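Local atomic coordinates of taurine dioxygenase (Burkholderia ambifaria, PDB entry 5VN6), a protein that probably catalyses the iron- and 2-oxoglutarate-dependent hydroxylation of taurine, as assigned to its close relatives, and here binds magnesium at the metal site. Residues A[9-13]-A[22-26]; A[49-53]-A[247-251]; A[56-62]-A[119-123]; A[157-161]-A[201-205]. All blocks are in the same frame, centred on the assembly; numbering follows the deposited sequence.

Contact 1: A[9-13]-A[22-26]; sequences MRVEP and LLGVN
Arg10 O is gripped from the facing strand by Leu23 N at 2.9 Å, in a nearly straight bond with an angle of 168° at the hydrogen. Leu22 CA adds a CA-H...O contact to the same oxygen. The return bond, from Arg10 N to Leu23 O, is longer at 3.2 Å, and together the two make Arg10 and Leu23 a hydrogen-bonded pair of an antiparallel hairpin; Val11 and Leu22 form the next, non-hydrogen-bonded pair. On the face that carries Arg10, the guanidinium folds back over Leu23, whose CB lies beneath one of its faces, 3.6 Å from Arg10 NH2; the bend at chi3 (-67°) brings it there. Leu23 CD1 meanwhile rests against the carboxylate end of Glu12, 3.4 Å from Glu12 OE2. On the opposite face of the sheet, Val11 CG2 and Leu22 CD2 lie side by side at 4.0 Å. Met9 closes the open end of the hairpin, its CB pressed tightly on Val25 CG2 at 3.4 Å and its sulfur beside the same methyl, while its side chain also reaches helix 34-47. Backbone bonds thus fix the pairing, and charged groups of Arg10 and Glu12 flank Leu23 at the protein surface.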
loop_
_atom_site.group_PDB
_atom_site.type_symbol
_atom_site.label_atom_id
_atom_site.label_comp_id
_atom_site.label_asym_id
_atom_site.label_seq_id
_atom_site.Cartn_x
_atom_site.Cartn_y
_atom_site.Cartn_z
ATOM N N MET A 9 -19.039 -23.131 -6.307
ATOM C CA MET A 9 -18.961 -21.701 -6.044
ATOM C C MET A 9 -17.876 -21.070 -6.903
ATOM O O MET A 9 -16.946 -21.749 -7.336
ATOM C CB MET A 9 -18.691 -21.444 -4.561
ATOM C CG MET A 9 -17.388 -22.035 -4.018
ATOM S SD MET A 9 -16.915 -21.364 -2.394
ATOM C CE MET A 9 -15.231 -21.946 -2.265
ATOM N N ARG A 10 -17.996 -19.767 -7.145
ATOM C CA ARG A 10 -17.065 -19.026 -7.988
ATOM C C ARG A 10 -16.006 -18.375 -7.109
ATOM O O ARG A 10 -16.338 -17.711 -6.120
ATOM C CB ARG A 10 -17.789 -17.969 -8.825
ATOM C CG ARG A 10 -18.872 -18.549 -9.731
ATOM C CD ARG A 10 -19.348 -17.566 -10.815
ATOM N NE ARG A 10 -20.065 -16.398 -10.296
ATOM C CZ ARG A 10 -21.284 -16.437 -9.756
ATOM N NH1 ARG A 10 -21.933 -17.591 -9.636
ATOM N NH2 ARG A 10 -21.852 -15.320 -9.322
ATOM N N VAL A 11 -14.740 -18.603 -7.442
ATOM C CA VAL A 11 -13.618 -18.011 -6.726
ATOM C C VAL A 11 -12.936 -17.036 -7.675
ATOM O O VAL A 11 -12.439 -17.439 -8.733
ATOM C CB VAL A 11 -12.632 -19.074 -6.226
ATOM C CG1 VAL A 11 -11.473 -18.406 -5.473
ATOM C CG2 VAL A 11 -13.341 -20.112 -5.340
ATOM N N GLU A 12 -12.908 -15.759 -7.302
ATOM C CA GLU A 12 -12.358 -14.710 -8.166
ATOM C C GLU A 12 -11.208 -13.989 -7.478
ATOM O O GLU A 12 -11.445 -13.098 -6.643
ATOM C CB GLU A 12 -13.447 -13.717 -8.574
ATOM C CG GLU A 12 -14.352 -14.225 -9.709
ATOM C CD GLU A 12 -15.167 -13.116 -10.373
ATOM O OE1 GLU A 12 -14.848 -11.921 -10.168
ATOM O OE2 GLU A 12 -16.127 -13.438 -11.105
ATOM N N PRO A 13 -9.955 -14.338 -7.775
ATOM C CA PRO A 13 -8.828 -13.650 -7.131
ATOM C C PRO A 13 -8.832 -12.162 -7.453
ATOM O O PRO A 13 -9.219 -11.747 -8.545
ATOM C CB PRO A 13 -7.594 -14.350 -7.718
ATOM C CG PRO A 13 -8.102 -15.676 -8.228
ATOM C CD PRO A 13 -9.525 -15.445 -8.647
ATOM N N LEU A 22 -15.551 -14.685 -2.988
ATOM C CA LEU A 22 -16.404 -15.848 -3.148
ATOM C C LEU A 22 -17.762 -15.374 -3.636
ATOM O O LEU A 22 -18.380 -14.517 -3.002
ATOM C CB LEU A 22 -16.543 -16.590 -1.815
ATOM C CG LEU A 22 -15.252 -17.119 -1.186
ATOM C CD1 LEU A 22 -15.590 -18.063 -0.029
ATOM C CD2 LEU A 22 -14.383 -17.821 -2.223
ATOM N N LEU A 23 -18.226 -15.933 -4.750
ATOM C CA LEU A 23 -19.504 -15.567 -5.342
ATOM C C LEU A 23 -20.444 -16.767 -5.343
ATOM O O LEU A 23 -20.009 -17.922 -5.398
ATOM C CB LEU A 23 -19.324 -15.052 -6.770
ATOM C CG LEU A 23 -18.410 -13.822 -6.860
ATOM C CD1 LEU A 23 -17.565 -13.910 -8.085
ATOM C CD2 LEU A 23 -19.242 -12.557 -6.898
ATOM N N GLY A 24 -21.744 -16.477 -5.294
ATOM C CA GLY A 24 -22.733 -17.533 -5.166
ATOM C C GLY A 24 -22.610 -18.313 -3.880
ATOM O O GLY A 24 -22.874 -19.518 -3.866
ATOM N N VAL A 25 -22.199 -17.659 -2.795
ATOM C CA VAL A 25 -21.959 -18.316 -1.519
ATOM C C VAL A 25 -22.708 -17.566 -0.430
ATOM O O VAL A 25 -22.507 -16.361 -0.246
ATOM C CB VAL A 25 -20.461 -18.369 -1.168
ATOM C CG1 VAL A 25 -20.281 -18.726 0.300
ATOM C CG2 VAL A 25 -19.748 -19.357 -2.045
ATOM N N ASN A 26 -23.533 -18.284 0.312
ATOM C CA ASN A 26 -24.176 -17.756 1.503
ATOM C C ASN A 26 -23.468 -18.405 2.682
ATOM O O ASN A 26 -23.496 -19.632 2.821
ATOM C CB ASN A 26 -25.671 -18.076 1.528
ATOM C CG ASN A 26 -26.400 -17.364 2.651
ATOM O OD1 ASN A 26 -25.841 -17.138 3.727
ATOM N ND2 ASN A 26 -27.679 -17.067 2.431
#

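Contact 2: A[49-53]-A[247-251]; sequences VLFLR and VRWRW
Strands 49-52 and 247-249 run in roughly the same direction, 28° apart, but their axes come no closer than 10.1 Å; they belong to different sheets, which meet here through side chains. The central piece is a three-layer sandwich in which the Trp249 indole lies between Phe51 on one face and the Arg53 guanidinium on the other. Phe51 makes an offset stack with the five-membered ring, centroids 4.2 Å apart and planes at 12°. Its CB sits over the six-membered ring in a CH-pi contact, 3.5 Å from the centroid. On the other face of the indole the guanidinium lies nearly flat, the centres 3.7 Å apart, with Trp249 CH2 beneath the middle of the group. Arg53 is turned inward by a bend at chi2 (-77°), and its NH1 donates to Arg250 O at 2.7 Å. The acceptor lies in the guanidinium plane and the donor in the carbonyl plane; NH2 adds a weak bond to the same oxygen. Ser255 also binds NH1. A cation resting on an indole while its edge is tied to a carbonyl is probably stabilised by both. Farther back, Val49 CG1 meets Val247 CG1 at 4.0 Å. The arrangement joins the two sheets of the double-stranded beta-helix, or jelly roll: Trp135 of strand 133-137 meets Phe51 edge-to-face and packs on Trp249, while strands 20-23 and 256-260 flank strand 49-52.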
loop_
_atom_site.group_PDB
_atom_site.type_symbol
_atom_site.label_atom_id
_atom_site.label_comp_id
_atom_site.label_asym_id
_atom_site.label_seq_id
_atom_site.Cartn_x
_atom_site.Cartn_y
_atom_site.Cartn_z
ATOM N N VAL A 49 -6.898 -14.522 2.391
ATOM C CA VAL A 49 -8.045 -13.729 2.827
ATOM C C VAL A 49 -9.157 -13.886 1.797
ATOM O O VAL A 49 -8.907 -13.811 0.590
ATOM C CB VAL A 49 -7.680 -12.238 3.041
ATOM C CG1 VAL A 49 -7.102 -11.599 1.777
ATOM C CG2 VAL A 49 -8.915 -11.433 3.547
ATOM N N LEU A 50 -10.385 -14.117 2.276
ATOM C CA LEU A 50 -11.552 -14.310 1.422
ATOM C C LEU A 50 -12.563 -13.201 1.681
ATOM O O LEU A 50 -12.753 -12.782 2.825
ATOM C CB LEU A 50 -12.212 -15.685 1.658
ATOM C CG LEU A 50 -11.383 -16.946 1.385
ATOM C CD1 LEU A 50 -12.129 -18.210 1.859
ATOM C CD2 LEU A 50 -11.019 -17.050 -0.106
ATOM N N PHE A 51 -13.203 -12.726 0.614
ATOM C CA PHE A 51 -14.168 -11.638 0.685
ATOM C C PHE A 51 -15.516 -12.082 0.140
ATOM O O PHE A 51 -15.593 -12.854 -0.825
ATOM C CB PHE A 51 -13.686 -10.406 -0.108
ATOM C CG PHE A 51 -12.330 -9.921 0.304
ATOM C CD1 PHE A 51 -12.164 -9.236 1.488
ATOM C CD2 PHE A 51 -11.217 -10.150 -0.502
ATOM C CE1 PHE A 51 -10.929 -8.795 1.871
ATOM C CE2 PHE A 51 -9.973 -9.715 -0.127
ATOM C CZ PHE A 51 -9.818 -9.033 1.065
ATOM N N LEU A 52 -16.581 -11.583 0.755
ATOM C CA LEU A 52 -17.928 -11.845 0.275
ATOM C C LEU A 52 -18.752 -10.571 0.375
ATOM O O LEU A 52 -18.601 -9.802 1.328
ATOM C CB LEU A 52 -18.601 -12.966 1.076
ATOM C CG LEU A 52 -17.968 -14.360 1.018
ATOM C CD1 LEU A 52 -16.873 -14.556 2.084
ATOM C CD2 LEU A 52 -19.046 -15.403 1.168
ATOM N N ARG A 53 -19.636 -10.361 -0.594
ATOM C CA ARG A 53 -20.594 -9.263 -0.571
ATOM C C ARG A 53 -21.956 -9.776 -0.137
ATOM O O ARG A 53 -22.243 -10.972 -0.213
ATOM C CB ARG A 53 -20.725 -8.603 -1.949
ATOM C CG ARG A 53 -19.421 -8.038 -2.522
ATOM C CD ARG A 53 -19.046 -6.723 -1.858
ATOM N NE ARG A 53 -17.957 -6.055 -2.571
ATOM C CZ ARG A 53 -17.170 -5.126 -2.034
ATOM N NH1 ARG A 53 -17.342 -4.765 -0.762
ATOM N NH2 ARG A 53 -16.194 -4.585 -2.757
ATOM N N VAL A 247 -3.348 -6.657 -0.975
ATOM C CA VAL A 247 -4.668 -6.471 -1.558
ATOM C C VAL A 247 -5.371 -5.407 -0.732
ATOM O O VAL A 247 -5.122 -5.271 0.470
ATOM C CB VAL A 247 -5.486 -7.788 -1.616
ATOM C CG1 VAL A 247 -5.730 -8.409 -0.198
ATOM C CG2 VAL A 247 -6.798 -7.570 -2.332
ATOM N N ARG A 248 -6.239 -4.635 -1.386
ATOM C CA ARG A 248 -6.991 -3.560 -0.748
ATOM C C ARG A 248 -8.474 -3.783 -0.985
ATOM O O ARG A 248 -8.900 -3.954 -2.125
ATOM C CB ARG A 248 -6.572 -2.177 -1.275
ATOM C CG ARG A 248 -7.361 -1.028 -0.631
ATOM C CD ARG A 248 -6.539 0.245 -0.546
ATOM N NE ARG A 248 -7.306 1.369 -0.010
ATOM C CZ ARG A 248 -6.765 2.502 0.441
ATOM N NH1 ARG A 248 -7.538 3.470 0.917
ATOM N NH2 ARG A 248 -5.452 2.663 0.433
ATOM N N TRP A 249 -9.257 -3.787 0.093
ATOM C CA TRP A 249 -10.665 -4.139 0.027
ATOM C C TRP A 249 -11.496 -2.941 0.447
ATOM O O TRP A 249 -11.179 -2.279 1.443
ATOM C CB TRP A 249 -10.965 -5.344 0.924
ATOM C CG TRP A 249 -12.406 -5.737 1.045
ATOM C CD1 TRP A 249 -13.207 -5.602 2.159
ATOM C CD2 TRP A 249 -13.218 -6.372 0.045
ATOM N NE1 TRP A 249 -14.456 -6.097 1.901
ATOM C CE2 TRP A 249 -14.498 -6.573 0.616
ATOM C CE3 TRP A 249 -12.995 -6.772 -1.279
ATOM C CZ2 TRP A 249 -15.547 -7.184 -0.086
ATOM C CZ3 TRP A 249 -14.049 -7.371 -1.983
ATOM C CH2 TRP A 249 -15.302 -7.577 -1.376
ATOM N N ARG A 250 -12.540 -2.652 -0.326
ATOM C CA ARG A 250 -13.463 -1.568 -0.025
ATOM C C ARG A 250 -14.743 -2.151 0.544
ATOM O O ARG A 250 -15.349 -3.034 -0.070
ATOM C CB ARG A 250 -13.777 -0.742 -1.266
ATOM C CG ARG A 250 -14.672 0.423 -0.945
ATOM C CD ARG A 250 -14.793 1.362 -2.133
ATOM N NE ARG A 250 -15.766 2.403 -1.864
ATOM C CZ ARG A 250 -16.070 3.381 -2.711
ATOM N NH1 ARG A 250 -15.467 3.455 -3.896
ATOM N NH2 ARG A 250 -16.974 4.285 -2.365
ATOM N N TRP A 251 -15.138 -1.672 1.718
ATOM C CA TRP A 251 -16.286 -2.234 2.430
ATOM C C TRP A 251 -17.609 -1.703 1.893
ATOM O O TRP A 251 -17.721 -0.544 1.482
ATOM C CB TRP A 251 -16.193 -1.923 3.923
ATOM C CG TRP A 251 -15.029 -2.584 4.575
ATOM C CD1 TRP A 251 -13.794 -2.045 4.821
ATOM C CD2 TRP A 251 -14.974 -3.946 5.025
ATOM N NE1 TRP A 251 -12.974 -2.996 5.416
ATOM C CE2 TRP A 251 -13.681 -4.166 5.549
ATOM C CE3 TRP A 251 -15.899 -4.993 5.045
ATOM C CZ2 TRP A 251 -13.297 -5.390 6.099
ATOM C CZ3 TRP A 251 -15.506 -6.218 5.570
ATOM C CH2 TRP A 251 -14.216 -6.401 6.092
#

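Contact 3: A[56-62]-A[119-123]; sequences DITRAEH and CVLRC
His62 reaches from helix 59-67 to the strand with its NE2 hydrogen bonded to Val120 O at 2.7 Å. The oxygen lies in the plane of the imidazole, yet the donor approaches from above the carbonyl plane, 59° out of it. Val120 CG1 lies off the NE2 corner, out of the ring plane, 3.5 Å from His62 NE2. With CG anti to the backbone N (chi1 -178°), the histidine side chain reaches out from the helix toward the strand. Its other nitrogen, ND1, is linked to Arg122 through a water that stands in the ring plane and accepts from Arg122 NE at 2.8 Å. Both ring nitrogens are thus engaged, NE2 as donor to Val120 O and ND1 with the water.

Arg122 runs the opposite way, from the strand to the residues leading into the helix. Ile57 CG1 lies over one face of its guanidinium, toward the rim, 3.4 Å from Arg122 NH1, and the same nitrogen gives a weak bond to Ile57 O at 3.0 Å. A further bond from NH1 goes to Gln55 O. In the larger sheet of the jelly roll, strand 118-125 lies between strands 256-260 and 278-284, and this contact fastens the start of a helix to it.

That start is shaped by a capping box: Thr58 OG1 accepts from Glu61 N at 3.0 Å, and Thr58 N donates in return to Glu61 OE1. Ile57, just before the N-cap, offers its carbonyl to the arginine. Arg59 NH1 approaches Arg122 NH2 to 4.2 Å, a like-charge proximity probably eased by Glu280, which forms a salt bridge with Arg59 NH2.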
loop_
_atom_site.group_PDB
_atom_site.type_symbol
_atom_site.label_atom_id
_atom_site.label_comp_id
_atom_site.label_asym_id
_atom_site.label_seq_id
_atom_site.Cartn_x
_atom_site.Cartn_y
_atom_site.Cartn_z
ATOM N N ASP A 56 -26.243 -11.275 4.117
ATOM C CA ASP A 56 -27.368 -10.978 4.994
ATOM C C ASP A 56 -27.565 -12.187 5.899
ATOM O O ASP A 56 -28.296 -13.123 5.576
ATOM C CB ASP A 56 -28.615 -10.672 4.178
ATOM C CG ASP A 56 -29.814 -10.350 5.050
ATOM O OD1 ASP A 56 -29.764 -9.333 5.777
ATOM O OD2 ASP A 56 -30.809 -11.108 5.003
ATOM N N ILE A 57 -26.946 -12.138 7.077
ATOM C CA ILE A 57 -26.898 -13.280 7.977
ATOM C C ILE A 57 -27.170 -12.781 9.386
ATOM O O ILE A 57 -27.077 -11.587 9.681
ATOM C CB ILE A 57 -25.538 -14.016 7.930
ATOM C CG1 ILE A 57 -24.400 -13.065 8.328
ATOM C CG2 ILE A 57 -25.284 -14.575 6.530
ATOM C CD1 ILE A 57 -23.022 -13.722 8.384
ATOM N N THR A 58 -27.488 -13.716 10.265
ATOM C CA THR A 58 -27.701 -13.372 11.656
ATOM C C THR A 58 -26.394 -13.485 12.416
ATOM O O THR A 58 -25.417 -14.076 11.948
ATOM C CB THR A 58 -28.744 -14.293 12.277
ATOM O OG1 THR A 58 -28.151 -15.577 12.513
ATOM C CG2 THR A 58 -29.921 -14.465 11.323
ATOM N N ARG A 59 -26.372 -12.868 13.595
ATOM C CA ARG A 59 -25.174 -12.928 14.419
ATOM C C ARG A 59 -24.894 -14.351 14.878
ATOM O O ARG A 59 -23.731 -14.776 14.929
ATOM C CB ARG A 59 -25.315 -11.949 15.582
ATOM C CG ARG A 59 -25.516 -10.522 15.061
ATOM C CD ARG A 59 -25.929 -9.533 16.138
ATOM N NE ARG A 59 -25.674 -8.148 15.740
ATOM C CZ ARG A 59 -26.306 -7.511 14.757
ATOM N NH1 ARG A 59 -27.243 -8.128 14.044
ATOM N NH2 ARG A 59 -25.998 -6.249 14.481
ATOM N N ALA A 60 -25.948 -15.119 15.184
ATOM C CA ALA A 60 -25.747 -16.527 15.502
ATOM C C ALA A 60 -25.088 -17.250 14.330
ATOM O O ALA A 60 -24.171 -18.054 14.529
ATOM C CB ALA A 60 -27.074 -17.185 15.900
ATOM N N GLU A 61 -25.511 -16.948 13.096
ATOM C CA GLU A 61 -24.878 -17.573 11.933
ATOM C C GLU A 61 -23.439 -17.100 11.741
ATOM O O GLU A 61 -22.564 -17.904 11.397
ATOM C CB GLU A 61 -25.697 -17.317 10.666
ATOM C CG GLU A 61 -27.105 -17.888 10.721
ATOM C CD GLU A 61 -27.945 -17.512 9.515
ATOM O OE1 GLU A 61 -27.787 -16.387 9.002
ATOM O OE2 GLU A 61 -28.784 -18.340 9.095
ATOM N N HIS A 62 -23.174 -15.805 11.958
ATOM C CA HIS A 62 -21.802 -15.293 11.898
ATOM C C HIS A 62 -20.916 -16.034 12.889
ATOM O O HIS A 62 -19.807 -16.473 12.553
ATOM C CB HIS A 62 -21.806 -13.781 12.190
ATOM C CG HIS A 62 -20.459 -13.114 12.120
ATOM N ND1 HIS A 62 -20.316 -11.740 12.176
ATOM C CD2 HIS A 62 -19.204 -13.615 12.003
ATOM C CE1 HIS A 62 -19.034 -11.426 12.102
ATOM N NE2 HIS A 62 -18.338 -12.546 11.999
ATOM N N CYS A 119 -9.982 -14.553 11.677
ATOM C CA CYS A 119 -11.118 -13.712 12.011
ATOM C C CYS A 119 -12.144 -13.730 10.881
ATOM O O CYS A 119 -11.796 -13.834 9.698
ATOM C CB CYS A 119 -10.628 -12.280 12.272
ATOM S SG CYS A 119 -11.868 -11.112 12.810
ATOM N N VAL A 120 -13.412 -13.603 11.261
ATOM C CA VAL A 120 -14.511 -13.377 10.327
ATOM C C VAL A 120 -15.115 -12.027 10.675
ATOM O O VAL A 120 -15.711 -11.865 11.748
ATOM C CB VAL A 120 -15.579 -14.477 10.382
ATOM C CG1 VAL A 120 -16.688 -14.144 9.390
ATOM C CG2 VAL A 120 -14.968 -15.873 10.120
ATOM N N LEU A 121 -14.971 -11.065 9.772
ATOM C CA LEU A 121 -15.289 -9.666 10.022
ATOM C C LEU A 121 -16.406 -9.225 9.088
ATOM O O LEU A 121 -16.295 -9.399 7.872
ATOM C CB LEU A 121 -14.040 -8.795 9.817
ATOM C CG LEU A 121 -14.210 -7.276 9.976
ATOM C CD1 LEU A 121 -14.703 -6.922 11.376
ATOM C CD2 LEU A 121 -12.915 -6.525 9.661
ATOM N N ARG A 122 -17.482 -8.661 9.645
ATOM C CA ARG A 122 -18.610 -8.207 8.840
ATOM C C ARG A 122 -18.842 -6.711 9.033
ATOM O O ARG A 122 -18.806 -6.202 10.157
ATOM C CB ARG A 122 -19.909 -8.980 9.167
ATOM C CG ARG A 122 -21.090 -8.469 8.340
ATOM C CD ARG A 122 -22.280 -9.401 8.266
ATOM N NE ARG A 122 -23.056 -9.377 9.487
ATOM C CZ ARG A 122 -24.371 -9.528 9.549
ATOM N NH1 ARG A 122 -25.085 -9.700 8.438
ATOM N NH2 ARG A 122 -24.967 -9.507 10.736
ATOM N N CYS A 123 -19.100 -6.008 7.934
ATOM C CA CYS A 123 -19.436 -4.589 7.996
ATOM C C CYS A 123 -20.944 -4.454 8.120
ATOM O O CYS A 123 -21.684 -4.909 7.243
ATOM C CB CYS A 123 -18.938 -3.848 6.753
ATOM S SG CYS A 123 -19.350 -2.070 6.722
HETATM O O HOH W 1 -22.615 -9.887 12.200
#

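Contact 4: A[157-161]-A[201-205]; sequences RARHS and LYVNA
Polar contacts between His160 and the loop residues Tyr202 and Asn204 run through water and a shared neighbour. One water lies 2.9 Å from His160 NE2, in the plane of the imidazole, and probably donates to Tyr202 O. At the other ring nitrogen, His160 ND1 is hydrogen bonded to Ser110 OG, and Asn204 ND2 bonds to that same hydroxyl. Sharing this hydroxyl is consistent with the 3.8 Å approach of Asn204 ND2 to His160 ND1 at the ring edge, with amide and imidazole planes 57° apart. Asn204 CG is set between its backbone N and carbonyl carbon (chi1 72°), and OD1 turns back to accept from Phe206 N, which fixes the amide from its other end.

Among the van der Waals contacts, His160 CE1 is directed at the loop backbone, 3.6 Å from Tyr202 O near the ring plane. The Tyr202 ring meets the histidine obliquely, centroids 5.6 Å apart, and also takes part in a cation-pi interaction with Arg191. The apolar share is small: Ala158 CB touches Val203 CG1 at 4.3 Å.

The side chain of Asn204 is about 4 Å from that of His106, a ligand of the magnesium ion, which places Asn204 next to the metal site. Strand 157-160 lies between strands 185-192 and 207-210 in a four-stranded antiparallel sheet, and the loop joining strands 199-201 and 207-210 is backed by helix 228-237 through Val203.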
loop_
_atom_site.group_PDB
_atom_site.type_symbol
_atom_site.label_atom_id
_atom_site.label_comp_id
_atom_site.label_asym_id
_atom_site.label_seq_id
_atom_site.Cartn_x
_atom_site.Cartn_y
_atom_site.Cartn_z
ATOM N N ARG A 157 14.762 -15.091 16.787
ATOM C CA ARG A 157 13.515 -14.970 17.526
ATOM C C ARG A 157 13.396 -13.520 17.967
ATOM O O ARG A 157 14.396 -12.808 18.082
ATOM C CB ARG A 157 13.467 -15.916 18.735
ATOM C CG ARG A 157 13.807 -17.357 18.371
ATOM C CD ARG A 157 13.828 -18.339 19.570
ATOM N NE ARG A 157 12.554 -18.396 20.273
ATOM C CZ ARG A 157 11.472 -19.003 19.790
ATOM N NH1 ARG A 157 11.514 -19.587 18.596
ATOM N NH2 ARG A 157 10.341 -19.014 20.487
ATOM N N ALA A 158 12.167 -13.074 18.213
ATOM C CA ALA A 158 11.941 -11.658 18.487
ATOM C C ALA A 158 10.737 -11.517 19.402
ATOM O O ALA A 158 9.899 -12.417 19.483
ATOM C CB ALA A 158 11.728 -10.876 17.186
ATOM N N ARG A 159 10.648 -10.377 20.095
ATOM C CA ARG A 159 9.576 -10.150 21.062
ATOM C C ARG A 159 8.540 -9.161 20.529
ATOM O O ARG A 159 8.889 -8.192 19.838
ATOM C CB ARG A 159 10.137 -9.696 22.413
ATOM C CG ARG A 159 10.542 -10.917 23.274
ATOM C CD ARG A 159 10.999 -10.604 24.695
ATOM N NE ARG A 159 11.714 -11.750 25.256
ATOM C CZ ARG A 159 11.136 -12.834 25.778
ATOM N NH1 ARG A 159 9.820 -12.937 25.844
ATOM N NH2 ARG A 159 11.880 -13.825 26.240
ATOM N N HIS A 160 7.266 -9.446 20.833
ATOM C CA HIS A 160 6.097 -8.677 20.399
ATOM C C HIS A 160 5.388 -8.151 21.635
ATOM O O HIS A 160 5.009 -8.937 22.509
ATOM C CB HIS A 160 5.134 -9.544 19.597
ATOM C CG HIS A 160 5.764 -10.233 18.432
ATOM N ND1 HIS A 160 5.236 -10.164 17.164
ATOM C CD2 HIS A 160 6.878 -10.999 18.338
ATOM C CE1 HIS A 160 5.987 -10.868 16.338
ATOM N NE2 HIS A 160 7.001 -11.373 17.020
ATOM N N SER A 161 5.194 -6.839 21.706
ATOM C CA SER A 161 4.882 -6.199 22.975
ATOM C C SER A 161 3.555 -5.463 22.907
ATOM O O SER A 161 3.359 -4.610 22.041
ATOM C CB SER A 161 5.999 -5.221 23.378
ATOM O OG SER A 161 5.573 -4.395 24.437
ATOM N N LEU A 201 7.182 -14.858 7.127
ATOM C CA LEU A 201 7.940 -13.801 7.785
ATOM C C LEU A 201 7.089 -13.222 8.912
ATOM O O LEU A 201 6.098 -12.522 8.664
ATOM C CB LEU A 201 8.370 -12.734 6.780
ATOM C CG LEU A 201 9.139 -11.543 7.364
ATOM C CD1 LEU A 201 10.411 -11.992 8.122
ATOM C CD2 LEU A 201 9.469 -10.512 6.260
ATOM N N TYR A 202 7.486 -13.506 10.156
ATOM C CA TYR A 202 6.636 -13.258 11.316
ATOM C C TYR A 202 7.197 -12.187 12.257
ATOM O O TYR A 202 7.383 -12.425 13.458
ATOM C CB TYR A 202 6.411 -14.592 12.062
ATOM C CG TYR A 202 5.207 -14.548 12.960
ATOM C CD1 TYR A 202 5.332 -14.721 14.330
ATOM C CD2 TYR A 202 3.932 -14.308 12.432
ATOM C CE1 TYR A 202 4.236 -14.660 15.161
ATOM C CE2 TYR A 202 2.833 -14.227 13.256
ATOM C CZ TYR A 202 2.997 -14.414 14.629
ATOM O OH TYR A 202 1.921 -14.352 15.473
ATOM N N VAL A 203 7.443 -10.994 11.724
ATOM C CA VAL A 203 7.660 -9.787 12.514
ATOM C C VAL A 203 6.753 -8.699 11.948
ATOM O O VAL A 203 6.460 -8.674 10.750
ATOM C CB VAL A 203 9.140 -9.341 12.514
ATOM C CG1 VAL A 203 10.000 -10.370 13.282
ATOM C CG2 VAL A 203 9.662 -9.143 11.050
ATOM N N ASN A 204 6.284 -7.808 12.814
ATOM C CA ASN A 204 5.325 -6.787 12.391
ATOM C C ASN A 204 5.447 -5.583 13.325
ATOM O O ASN A 204 6.397 -5.478 14.110
ATOM C CB ASN A 204 3.897 -7.364 12.340
ATOM C CG ASN A 204 3.300 -7.633 13.722
ATOM O OD1 ASN A 204 2.785 -6.725 14.363
ATOM N ND2 ASN A 204 3.314 -8.891 14.150
ATOM N N ALA A 205 4.457 -4.678 13.253
ATOM C CA ALA A 205 4.509 -3.429 14.013
ATOM C C ALA A 205 4.611 -3.681 15.514
ATOM O O ALA A 205 5.152 -2.846 16.243
ATOM C CB ALA A 205 3.284 -2.559 13.702
HETATM O O HOH W 2 9.027 -12.934 15.733
#

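In the fold
Contacts 1, 2 and 3 form a continuous group around the seven-stranded sheet, whereas contact 4 stands apart across the centre of the chain. Contact 1 lies about 12 Å from contact 2, centre to centre; strands 20-23 and 49-52 are neighbours, and Leu22 N comes 2.8 Å from Phe51 O, a probable hydrogen bond. Contacts 2 and 3, about 14 Å apart between centres, touch where Trp251 packs on Leu121 and Cys123. Along the chain contact 1 closes first, and contacts 3 and 4 follow one another inside the loop closed by contact 2. Contact 4, centred about 30 Å from contact 3, ties strand 157-160 of the four-stranded sheet to a loop, so the four run from outer hairpin through sheet-to-sheet join to the neighbourhood of His106.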